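PDB 1YVI: histidine-containing phosphotransfer protein 2 from Oryza sativa, which relays phosphoryl groups from cytokinin sensor histidine kinases to B-type response regulators in the multistep His-to-Asp phosphorelay. Local coordinates for residues T63-Q67 with P68-F72. Numbering follows the deposited sequence.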
# COMPACT_ATOMS: atom_id res chain seq x y z
N THR A 63 4.72 0.78 17.37
CA THR A 63 5.66 1.04 18.45
C THR A 63 5.39 2.34 19.17
O THR A 63 5.41 2.38 20.42
CB THR A 63 7.13 1.00 17.96
OG1 THR A 63 7.38 -0.30 17.49
CG2 THR A 63 8.13 1.34 19.07
N LEU A 64 5.13 3.41 18.42
CA LEU A 64 4.80 4.67 19.04
C LEU A 64 3.55 4.55 19.91
O LEU A 64 3.45 5.18 21.01
CB LEU A 64 4.61 5.78 17.98
CG LEU A 64 5.82 6.24 17.14
CD1 LEU A 64 5.30 7.15 16.01
CD2 LEU A 64 6.80 7.00 18.03
N LEU A 65 2.60 3.74 19.45
CA LEU A 65 1.30 3.59 20.15
C LEU A 65 1.35 2.67 21.37
O LEU A 65 0.38 2.61 22.15
CB LEU A 65 0.23 3.09 19.17
CG LEU A 65 -0.16 4.08 18.06
CD1 LEU A 65 -1.16 3.41 17.07
CD2 LEU A 65 -0.75 5.36 18.68
N GLU A 66 2.47 1.97 21.51
CA GLU A 66 2.82 1.13 22.69
C GLU A 66 3.50 1.95 23.80
O GLU A 66 3.71 1.44 24.87
CB GLU A 66 3.71 -0.06 22.25
CG GLU A 66 2.89 -1.09 21.40
CD GLU A 66 3.71 -2.12 20.57
OE1 GLU A 66 4.93 -2.31 20.86
OE2 GLU A 66 3.09 -2.75 19.61
N GLN A 67 3.83 3.23 23.56
CA GLN A 67 4.61 3.98 24.59
C GLN A 67 3.74 4.48 25.75
O GLN A 67 2.58 4.79 25.54
CB GLN A 67 5.36 5.16 23.98
CG GLN A 67 6.32 4.78 22.89
CD GLN A 67 7.28 3.69 23.31
OE1 GLN A 67 8.07 3.87 24.25
NE2 GLN A 67 7.21 2.52 22.64
N PRO A 68 4.30 4.61 26.97
CA PRO A 68 3.49 5.16 28.08
C PRO A 68 2.90 6.52 27.74
O PRO A 68 1.73 6.77 27.98
CB PRO A 68 4.53 5.32 29.24
CG PRO A 68 5.56 4.37 28.97
CD PRO A 68 5.66 4.24 27.44
N VAL A 69 3.71 7.39 27.15
CA VAL A 69 3.22 8.66 26.67
C VAL A 69 3.29 8.61 25.13
O VAL A 69 4.33 8.30 24.58
CB VAL A 69 4.07 9.82 27.28
CG1 VAL A 69 3.63 11.18 26.78
CG2 VAL A 69 3.99 9.77 28.86
N VAL A 70 2.18 8.85 24.45
CA VAL A 70 2.18 8.71 23.00
C VAL A 70 2.55 10.05 22.41
O VAL A 70 2.00 11.10 22.82
CB VAL A 70 0.83 8.25 22.44
CG1 VAL A 70 0.86 8.29 20.93
CG2 VAL A 70 0.54 6.82 22.91
N ASN A 71 3.50 10.04 21.47
CA ASN A 71 3.85 11.27 20.75
C ASN A 71 2.91 11.31 19.54
O ASN A 71 3.25 10.76 18.50
CB ASN A 71 5.29 11.19 20.28
CG ASN A 71 5.72 12.42 19.53
OD1 ASN A 71 4.91 13.27 19.14
ND2 ASN A 71 7.02 12.55 19.36
N PHE A 72 1.75 11.98 19.68
CA PHE A 72 0.76 12.03 18.62
C PHE A 72 1.21 12.83 17.40
O PHE A 72 0.76 12.58 16.30
CB PHE A 72 -0.59 12.55 19.18
CG PHE A 72 -1.28 11.56 20.10
CD1 PHE A 72 -1.88 10.43 19.56
CD2 PHE A 72 -1.28 11.74 21.49
CE1 PHE A 72 -2.49 9.46 20.38
CE2 PHE A 72 -1.89 10.79 22.34
CZ PHE A 72 -2.50 9.63 21.76
O HOH W 1 4.83 7.69 20.95
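Val70 lies alongside the C-terminal part of helix 42-65, and its two methyl groups meet different neighbours. CG1 lies 4.0 Å from CD2 of Leu65, the apolar touch between helix and returning loop, while CG2 rests 3.8 Å from O of Leu64. Because CG1 stands anti to the backbone N (chi1 173°), it also sits over the centre of the Phe72 ring, 3.5 Å above its plane. A branched valine suits this place, since one short side chain can serve both neighbours. Apolar Leu65 suits its buried site against Cys113 and Leu114 of helix 110-142.

The polar contacts tie up carbonyls at the helix end. NE2 of Gln67 gives Thr63 O a nearly straight bond of 2.9 Å (175°), arriving above the carbonyl plane, on the face opposite the one used by Glu66 N. A bend at chi2 (-52°) folds the amide back over the helix, and an alanine here would probably leave Thr63 O with the Glu66 N bond but without its second donor. Leu64 O accepts from Gln67 N and from a water, which takes the N-H of Asn71, bridging helix end and loop. Pro68 has no N-H to satisfy, which suits a loop position beyond the helical bonds.

Asn71 N-caps helix 72-89 through OD1 to Lys74 N. This surface turn of the helical HPt domain links helix 42-65 to helix 72-89, which carries Val75, touched by Val70, and His80, the predicted phosphorylation site, unmodified here. Arg110, starting helix 110-142, donates through NH1 to Leu65 O and Gln67 O.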